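Local atomic coordinates of Fc fragment of IgE receptor II (Bos taurus, PDB entry 6PWS), a protein that binds mannose-type sugars through calcium in its C-type lectin domain and probably serves as a low-affinity receptor for the Fc part of IgE. Residues I14-K18 with K19-F23; K29-Q32 with A33-C37; S89-P93 with G94-D98. All blocks are in the same frame, centred on the assembly; numbering follows the deposited sequence.

Contact 1. Residues I14-K18 with K19-F23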
loop_
_atom_site.group_PDB
_atom_site.type_symbol
_atom_site.label_atom_id
_atom_site.label_comp_id
_atom_site.label_asym_id
_atom_site.label_seq_id
_atom_site.Cartn_x
_atom_site.Cartn_y
_atom_site.Cartn_z
ATOM N N ILE A 14 5.923 -3.971 12.565
ATOM C CA ILE A 14 4.935 -4.882 13.141
ATOM C C ILE A 14 4.941 -6.184 12.343
ATOM O O ILE A 14 4.804 -6.163 11.112
ATOM C CB ILE A 14 3.529 -4.249 13.103
ATOM C CG1 ILE A 14 3.519 -2.861 13.759
ATOM C CG2 ILE A 14 2.506 -5.178 13.754
ATOM C CD1 ILE A 14 3.878 -2.847 15.244
ATOM N N TYR A 15 5.052 -7.314 13.045
ATOM C CA TYR A 15 5.127 -8.621 12.406
ATOM C C TYR A 15 3.747 -9.205 12.098
ATOM O O TYR A 15 2.845 -9.188 12.945
ATOM C CB TYR A 15 5.884 -9.606 13.317
ATOM C CG TYR A 15 5.824 -10.999 12.735
ATOM C CD1 TYR A 15 6.601 -11.337 11.636
ATOM C CD2 TYR A 15 4.937 -11.952 13.224
ATOM C CE1 TYR A 15 6.516 -12.577 11.057
ATOM C CE2 TYR A 15 4.848 -13.207 12.647
ATOM C CZ TYR A 15 5.647 -13.511 11.565
ATOM O OH TYR A 15 5.572 -14.737 10.956
ATOM N N PHE A 16 3.599 -9.767 10.895
ATOM C CA PHE A 16 2.425 -10.575 10.565
ATOM C C PHE A 16 2.789 -11.548 9.454
ATOM O O PHE A 16 3.248 -11.123 8.387
ATOM C CB PHE A 16 1.234 -9.712 10.132
ATOM C CG PHE A 16 0.016 -10.518 9.761
ATOM C CD1 PHE A 16 -0.820 -11.020 10.745
ATOM C CD2 PHE A 16 -0.293 -10.778 8.433
ATOM C CE1 PHE A 16 -1.937 -11.762 10.419
ATOM C CE2 PHE A 16 -1.403 -11.529 8.105
ATOM C CZ PHE A 16 -2.227 -12.016 9.099
ATOM N N GLN A 17 2.582 -12.845 9.702
ATOM C CA GLN A 17 2.702 -13.896 8.689
ATOM C C GLN A 17 3.855 -13.689 7.712
ATOM O O GLN A 17 3.651 -13.463 6.511
ATOM C CB GLN A 17 1.370 -14.097 7.957
ATOM C CG GLN A 17 0.274 -14.595 8.883
ATOM C CD GLN A 17 -0.989 -15.005 8.158
ATOM O OE1 GLN A 17 -1.107 -14.855 6.938
ATOM N NE2 GLN A 17 -1.947 -15.532 8.910
ATOM N N LYS A 18 5.074 -13.806 8.231
ATOM C CA LYS A 18 6.319 -13.847 7.471
ATOM C C LYS A 18 6.767 -12.470 7.002
ATOM O O LYS A 18 7.816 -12.376 6.347
ATOM C CB LYS A 18 6.261 -14.775 6.249
ATOM C CG LYS A 18 5.649 -16.113 6.536
ATOM C CD LYS A 18 5.166 -16.723 5.252
ATOM C CE LYS A 18 5.018 -18.206 5.388
ATOM N NZ LYS A 18 3.834 -18.657 6.162
ATOM N N LYS A 19 6.015 -11.416 7.293
ATOM C CA LYS A 19 6.344 -10.081 6.831
ATOM C C LYS A 19 6.320 -9.109 8.001
ATOM O O LYS A 19 5.795 -9.399 9.081
ATOM C CB LYS A 19 5.391 -9.636 5.703
ATOM C CG LYS A 19 5.629 -10.401 4.400
ATOM C CD LYS A 19 4.600 -10.083 3.313
ATOM C CE LYS A 19 4.623 -8.615 2.907
ATOM N NZ LYS A 19 3.715 -8.355 1.751
ATOM N N CYS A 20 6.908 -7.946 7.753
ATOM C CA CYS A 20 6.953 -6.832 8.683
ATOM C C CYS A 20 6.333 -5.625 8.005
ATOM O O CYS A 20 6.550 -5.409 6.808
ATOM C CB CYS A 20 8.403 -6.500 9.026
ATOM S SG CYS A 20 9.302 -7.880 9.767
ATOM N N TYR A 21 5.613 -4.820 8.788
ATOM C CA TYR A 21 4.830 -3.712 8.257
ATOM C C TYR A 21 5.137 -2.433 9.016
ATOM O O TYR A 21 5.288 -2.440 10.246
ATOM C CB TYR A 21 3.326 -4.039 8.320
ATOM C CG TYR A 21 2.972 -5.291 7.544
ATOM C CD1 TYR A 21 3.111 -6.546 8.115
ATOM C CD2 TYR A 21 2.517 -5.218 6.234
ATOM C CE1 TYR A 21 2.807 -7.700 7.401
ATOM C CE2 TYR A 21 2.198 -6.367 5.512
ATOM C CZ TYR A 21 2.341 -7.604 6.105
ATOM O OH TYR A 21 2.022 -8.773 5.446
ATOM N N TYR A 22 5.189 -1.334 8.271
ATOM C CA TYR A 22 5.460 -0.012 8.821
ATOM C C TYR A 22 4.260 0.872 8.521
ATOM O O TYR A 22 3.908 1.069 7.351
ATOM C CB TYR A 22 6.708 0.592 8.183
ATOM C CG TYR A 22 7.204 1.812 8.920
ATOM C CD1 TYR A 22 6.822 3.097 8.556
ATOM C CD2 TYR A 22 8.046 1.670 10.006
ATOM C CE1 TYR A 22 7.286 4.204 9.257
ATOM C CE2 TYR A 22 8.522 2.757 10.699
ATOM C CZ TYR A 22 8.142 4.016 10.328
ATOM O OH TYR A 22 8.627 5.083 11.054
ATOM N N PHE A 23 3.622 1.382 9.566
ATOM C CA PHE A 23 2.452 2.250 9.426
ATOM C C PHE A 23 2.929 3.699 9.478
ATOM O O PHE A 23 2.966 4.331 10.536
ATOM C CB PHE A 23 1.392 1.921 10.474
ATOM C CG PHE A 23 0.816 0.547 10.304
ATOM C CD1 PHE A 23 -0.282 0.354 9.480
ATOM C CD2 PHE A 23 1.404 -0.556 10.902
ATOM C CE1 PHE A 23 -0.793 -0.916 9.270
ATOM C CE2 PHE A 23 0.886 -1.825 10.700
ATOM C CZ PHE A 23 -0.210 -2.004 9.880
HETATM O O HOH W 1 1.983 -11.570 5.381
#
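With CG of F16 trans to its own backbone N (chi1 179°) and CG of Y21 swung instead beside its N (chi1 -59°), the two aromatic residues come together on one face of a tight antiparallel pair. CE1 of Y21 lies 3.7 Å from CB of F16, and the edge of the tyrosine ring, not its face, is turned to the carbonyl oxygens of I14 and F16. At the open end CG1 of I14 meets the rim of the F23 ring, the two side chains crossing at about a right angle.

The backbones are joined by four hydrogen bonds. I14 pairs with Y21 in both directions, Y21 N reaching I14 O at 2.8 Å. F16 pairs likewise with K19, F16 N giving to K19 O and K19 N returning a hydrogen bond to F16 O.

Q17 and K18 make the turn, both with the positive phi (39° and 78°) that its type requires. Y15, on the other face, braces it by accepting the N-H of K18 on its OH (2.9 Å). A water donates to both Q17 O and Y21 OH, and that hydroxyl is also hydrogen-bonded to E52. K19 suits its place because its amine reaches D129 and E52, while F55 of helix 50-59 packs on F16 and Y21. The whole is a beta hairpin with a two-residue loop, a type I' turn from F16 to K19, fixed to the N-terminal segment by the C9-C20 disulfide.

Contact 2. Residues K29-Q32 with A33-C37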
loop_
_atom_site.group_PDB
_atom_site.type_symbol
_atom_site.label_atom_id
_atom_site.label_comp_id
_atom_site.label_asym_id
_atom_site.label_seq_id
_atom_site.Cartn_x
_atom_site.Cartn_y
_atom_site.Cartn_z
ATOM N N LYS A 29 2.816 12.546 -1.084
ATOM C CA LYS A 29 2.356 12.069 -2.380
ATOM C C LYS A 29 2.847 10.632 -2.571
ATOM O O LYS A 29 3.735 10.162 -1.863
ATOM C CB LYS A 29 2.905 12.976 -3.480
ATOM C CG LYS A 29 2.503 14.434 -3.331
ATOM C CD LYS A 29 3.105 15.314 -4.415
ATOM C CE LYS A 29 2.733 16.776 -4.216
ATOM N NZ LYS A 29 3.309 17.649 -5.263
ATOM N N TRP A 30 2.289 9.914 -3.554
ATOM C CA TRP A 30 2.627 8.491 -3.685
ATOM C C TRP A 30 4.133 8.281 -3.878
ATOM O O TRP A 30 4.734 7.423 -3.225
ATOM C CB TRP A 30 1.834 7.838 -4.815
ATOM C CG TRP A 30 2.027 6.351 -4.929
ATOM C CD1 TRP A 30 1.350 5.387 -4.242
ATOM C CD2 TRP A 30 2.951 5.650 -5.784
ATOM N NE1 TRP A 30 1.773 4.142 -4.617
ATOM C CE2 TRP A 30 2.762 4.270 -5.556
ATOM C CE3 TRP A 30 3.908 6.048 -6.729
ATOM C CZ2 TRP A 30 3.483 3.292 -6.236
ATOM C CZ3 TRP A 30 4.627 5.072 -7.399
ATOM C CH2 TRP A 30 4.406 3.710 -7.149
ATOM N N ILE A 31 4.771 9.065 -4.759
ATOM C CA ILE A 31 6.199 8.877 -5.015
ATOM C C ILE A 31 7.015 9.197 -3.766
ATOM O O ILE A 31 8.038 8.556 -3.492
ATOM C CB ILE A 31 6.650 9.709 -6.229
ATOM C CG1 ILE A 31 8.142 9.492 -6.503
ATOM C CG2 ILE A 31 6.389 11.205 -6.003
ATOM C CD1 ILE A 31 8.616 10.045 -7.832
ATOM N N GLN A 32 6.587 10.196 -2.992
ATOM C CA GLN A 32 7.275 10.505 -1.747
ATOM C C GLN A 32 7.160 9.350 -0.761
ATOM O O GLN A 32 8.117 9.028 -0.045
ATOM C CB GLN A 32 6.715 11.785 -1.131
ATOM C CG GLN A 32 6.999 13.051 -1.924
ATOM C CD GLN A 32 6.321 14.273 -1.331
ATOM O OE1 GLN A 32 5.144 14.240 -0.987
ATOM N NE2 GLN A 32 7.065 15.364 -1.208
ATOM N N ALA A 33 5.994 8.704 -0.724
ATOM C CA ALA A 33 5.812 7.537 0.130
ATOM C C ALA A 33 6.667 6.367 -0.351
ATOM O O ALA A 33 7.228 5.627 0.467
ATOM C CB ALA A 33 4.327 7.172 0.202
ATOM N N ARG A 34 6.807 6.196 -1.673
ATOM C CA ARG A 34 7.704 5.169 -2.196
ATOM C C ARG A 34 9.088 5.328 -1.581
ATOM O O ARG A 34 9.676 4.375 -1.054
ATOM C CB ARG A 34 7.805 5.251 -3.724
ATOM C CG ARG A 34 8.859 4.289 -4.283
ATOM C CD ARG A 34 9.460 4.726 -5.556
ATOM N NE ARG A 34 10.543 3.827 -5.929
ATOM C CZ ARG A 34 11.042 3.777 -7.148
ATOM N NH1 ARG A 34 10.574 4.583 -8.083
ATOM N NH2 ARG A 34 11.995 2.925 -7.458
ATOM N N TYR A 35 9.630 6.544 -1.663
ATOM C CA TYR A 35 10.987 6.770 -1.183
ATOM C C TYR A 35 11.065 6.791 0.334
ATOM O O TYR A 35 12.105 6.433 0.893
ATOM C CB TYR A 35 11.571 8.027 -1.831
ATOM C CG TYR A 35 11.918 7.761 -3.281
ATOM C CD1 TYR A 35 12.932 6.867 -3.619
ATOM C CD2 TYR A 35 11.212 8.356 -4.311
ATOM C CE1 TYR A 35 13.239 6.591 -4.942
ATOM C CE2 TYR A 35 11.511 8.083 -5.635
ATOM C CZ TYR A 35 12.519 7.198 -5.946
ATOM O OH TYR A 35 12.811 6.936 -7.266
ATOM N N ALA A 36 9.989 7.177 1.021
ATOM C CA ALA A 36 9.990 7.101 2.478
ATOM C C ALA A 36 10.117 5.655 2.937
ATOM O O ALA A 36 10.854 5.351 3.882
ATOM C CB ALA A 36 8.720 7.741 3.043
ATOM N N CYS A 37 9.411 4.738 2.267
ATOM C CA CYS A 37 9.559 3.326 2.597
ATOM C C CYS A 37 10.970 2.830 2.295
ATOM O O CYS A 37 11.561 2.101 3.098
ATOM C CB CYS A 37 8.529 2.477 1.853
ATOM S SG CYS A 37 6.820 2.697 2.429
#
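The shortest bond between the two halves of this helical stretch runs from A36 N to Q32 O, 2.8 Å. Three more follow the same i to i+4 pattern: A33 N to K29 O, R34 N to W30 O, and Y35 N to I31 O, the last longer at 3.2 Å.

Q32 does more than lend its carbonyl. Its OE1 turns back to the start of the helix and takes the N-H of K29 in the carbonyl plane, on a lone pair, at 2.9 Å and nearly straight (169°). K29 holds the N-cap position, so a glutamine three residues on satisfies a backbone N-H that the helix itself does not use.

On the outer side I31 and Y35 lie alongside each other, pointing the same way. In the conformer described, one of two for this exposed residue, CG1 of I31, trans to its backbone N (chi1 -179°), touches CE2 of Y35 at 3.8 Å. CD2 of the same ring comes to 3.3 Å from I31 O. R34 runs extended next to the tyrosine: its CD sits over one ring face toward the rim, and OH of Y35 lies above the guanidinium plane. NE of R34 forms a salt bridge with E38.

The small side chains A33 and A36 let the helix settle against W126, while the buried W30 stacks edge-to-face with W66 and gives its NE1 proton to I67 O. C37 adds the disulfide to C128. This is an amphipathic alpha-helix whose N-cap residue, K29, is tied back by Q32, packed on the beta-sheet of the C-type lectin fold.

Contact 3. Residues S89-P93 with G94-D98. With CA (calcium ion), chain B; CA (calcium ion), chain C; MMA (methyl alpha-D-mannopyranoside), chain D.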
loop_
_atom_site.group_PDB
_atom_site.type_symbol
_atom_site.label_atom_id
_atom_site.label_comp_id
_atom_site.label_asym_id
_atom_site.label_seq_id
_atom_site.Cartn_x
_atom_site.Cartn_y
_atom_site.Cartn_z
ATOM N N SER A 89 -7.624 -9.081 -4.602
ATOM C CA SER A 89 -8.026 -7.681 -4.646
ATOM C C SER A 89 -9.015 -7.335 -3.539
ATOM O O SER A 89 -9.762 -8.182 -3.042
ATOM C CB SER A 89 -8.611 -7.281 -6.003
ATOM O OG SER A 89 -9.765 -8.045 -6.317
ATOM N N ASN A 90 -9.045 -6.045 -3.205
ATOM C CA ASN A 90 -9.981 -5.496 -2.233
ATOM C C ASN A 90 -10.523 -4.155 -2.709
ATOM O O ASN A 90 -10.652 -3.212 -1.921
ATOM C CB ASN A 90 -9.336 -5.374 -0.854
ATOM C CG ASN A 90 -10.348 -5.161 0.243
ATOM O OD1 ASN A 90 -11.415 -5.781 0.235
ATOM N ND2 ASN A 90 -10.020 -4.304 1.213
ATOM N N TRP A 91 -10.863 -4.044 -3.998
ATOM C CA TRP A 91 -11.340 -2.783 -4.542
ATOM C C TRP A 91 -12.655 -2.348 -3.908
ATOM O O TRP A 91 -13.611 -3.128 -3.820
ATOM C CB TRP A 91 -11.559 -2.921 -6.053
ATOM C CG TRP A 91 -10.316 -3.167 -6.849
ATOM C CD1 TRP A 91 -9.992 -4.303 -7.541
ATOM C CD2 TRP A 91 -9.230 -2.245 -7.052
ATOM N NE1 TRP A 91 -8.774 -4.153 -8.156
ATOM C CE2 TRP A 91 -8.287 -2.899 -7.873
ATOM C CE3 TRP A 91 -8.985 -0.920 -6.653
ATOM C CZ2 TRP A 91 -7.124 -2.268 -8.319
ATOM C CZ3 TRP A 91 -7.825 -0.296 -7.092
ATOM C CH2 TRP A 91 -6.908 -0.976 -7.910
ATOM N N GLN A 92 -12.737 -1.076 -3.545
ATOM C CA GLN A 92 -14.034 -0.463 -3.299
ATOM C C GLN A 92 -14.910 -0.666 -4.535
ATOM O O GLN A 92 -14.416 -0.528 -5.660
ATOM C CB GLN A 92 -13.816 1.039 -3.060
ATOM C CG GLN A 92 -15.082 1.882 -2.883
ATOM C CD GLN A 92 -15.802 1.628 -1.575
ATOM O OE1 GLN A 92 -15.308 0.939 -0.698
ATOM N NE2 GLN A 92 -17.000 2.162 -1.456
ATOM N N PRO A 93 -16.197 -0.986 -4.383
ATOM C CA PRO A 93 -17.048 -1.140 -5.568
ATOM C C PRO A 93 -16.938 0.044 -6.522
ATOM O O PRO A 93 -17.032 1.206 -6.122
ATOM C CB PRO A 93 -18.448 -1.279 -4.964
ATOM C CG PRO A 93 -18.177 -2.015 -3.668
ATOM C CD PRO A 93 -16.894 -1.384 -3.149
ATOM N N GLY A 94 -16.743 -0.272 -7.804
ATOM C CA GLY A 94 -16.610 0.733 -8.840
ATOM C C GLY A 94 -15.187 1.177 -9.107
ATOM O O GLY A 94 -14.943 1.860 -10.115
ATOM N N GLU A 95 -14.257 0.828 -8.214
ATOM C CA GLU A 95 -12.851 1.126 -8.386
ATOM C C GLU A 95 -12.130 -0.079 -8.979
ATOM O O GLU A 95 -12.574 -1.227 -8.834
ATOM C CB GLU A 95 -12.205 1.475 -7.036
ATOM C CG GLU A 95 -12.919 2.581 -6.271
ATOM C CD GLU A 95 -12.967 3.929 -6.971
ATOM O OE1 GLU A 95 -12.163 4.180 -7.900
ATOM O OE2 GLU A 95 -13.830 4.746 -6.543
ATOM N N PRO A 96 -10.989 0.153 -9.632
ATOM C CA PRO A 96 -10.462 1.469 -10.006
ATOM C C PRO A 96 -11.308 2.067 -11.140
ATOM O O PRO A 96 -11.851 1.338 -11.979
ATOM C CB PRO A 96 -9.047 1.143 -10.484
ATOM C CG PRO A 96 -9.186 -0.246 -11.083
ATOM C CD PRO A 96 -10.183 -0.950 -10.188
ATOM N N ASN A 97 -11.410 3.394 -11.157
ATOM C CA ASN A 97 -12.215 4.093 -12.148
ATOM C C ASN A 97 -11.450 5.121 -12.976
ATOM O O ASN A 97 -12.048 5.729 -13.876
ATOM C CB ASN A 97 -13.466 4.711 -11.506
ATOM C CG ASN A 97 -13.156 5.765 -10.459
ATOM O OD1 ASN A 97 -11.997 6.089 -10.185
ATOM N ND2 ASN A 97 -14.213 6.321 -9.875
ATOM N N ASP A 98 -10.162 5.327 -12.715
ATOM C CA ASP A 98 -9.332 6.275 -13.464
ATOM C C ASP A 98 -10.033 7.627 -13.603
ATOM O O ASP A 98 -10.128 8.208 -14.692
ATOM C CB ASP A 98 -8.890 5.714 -14.816
ATOM C CG ASP A 98 -7.581 6.337 -15.298
ATOM O OD1 ASP A 98 -6.627 6.421 -14.480
ATOM O OD2 ASP A 98 -7.500 6.751 -16.479
HETATM CA CA CA B . -10.754 6.210 -8.084
HETATM CA CA CA C . -5.013 4.618 -13.985
HETATM C C1 MMA D . -13.331 10.980 -6.051
HETATM C C2 MMA D . -11.975 10.295 -5.970
HETATM C C3 MMA D . -11.981 9.138 -6.898
HETATM C C4 MMA D . -13.053 8.149 -6.542
HETATM C C5 MMA D . -14.426 8.818 -6.491
HETATM C C6 MMA D . -15.437 7.871 -5.917
HETATM C C7 MMA D . -14.721 11.937 -7.717
HETATM O O1 MMA D . -13.477 11.384 -7.347
HETATM O O2 MMA D . -11.691 9.826 -4.641
HETATM O O3 MMA D . -10.718 8.440 -6.843
HETATM O O4 MMA D . -13.009 7.106 -7.513
HETATM O O5 MMA D . -14.414 10.028 -5.650
HETATM O O6 MMA D . -16.681 8.514 -5.854
HETATM O O HOH W 2 -16.402 3.850 -7.016
HETATM O O HOH W 3 -6.749 3.397 -12.941
#
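W91 and P96 meet in the long loop of a C-type lectin domain, which carries the Glu-Pro-Asn motif of mannose-type sugar binding. The indole of W91 offers one face to the proline: CD of P96 stands 3.5 Å from the centroid of the six-membered ring, only 11° off its normal, a CH-pi contact. The cis peptide bond before P96 sets its ring on this face, while E95 O approaches CB of W91.

Q92 follows and opens a type II beta turn, its O accepting the N-H of E95 at 2.9 Å. Its CB also packs on CG of E95, 3.7 Å away. P93 suits the next corner because its ring fixes phi near the value needed there, and its O takes a water that also donates to OE2 of E95. G94 then adopts a positive phi (91°), which glycine takes most readily and which is usual at the third position of such a turn.

The turn delivers E95 to the sugar site. CG lies beside the backbone N (chi1 -53°) and a bend at chi2 brings OE1 to the calcium at 2.5 Å, bound also by N97, E103, N115 and D116. D98 reaches the other calcium, together with D71, E75, E103 and N104. Methyl alpha-mannoside coordinates the first calcium through O3 and O4; at O4 it comes within 2.7 Å of OE2 of E95 and accepts a hydrogen bond from ND2 of N97 at 2.8 Å.

Overall arrangement
All three contacts are local, yet they serve different parts of one domain and none touches another. Contacts 1 and 2 are partly buried and lie against the same long strand 123-131, the hairpin pairing with it by backbone bonds and the helix packing on it through small side chains; each is also secured by a disulfide. Contact 3 is a surface loop without regular structure, on the opposite side of the chain's centre from contact 1, about 25 Å away between centres. Regular backbone hydrogen bonding and aromatic packing dominate the first two, whereas in 89-98 a single turn bond and two prolines shape a loop whose carboxylates and amide face calcium and sugar.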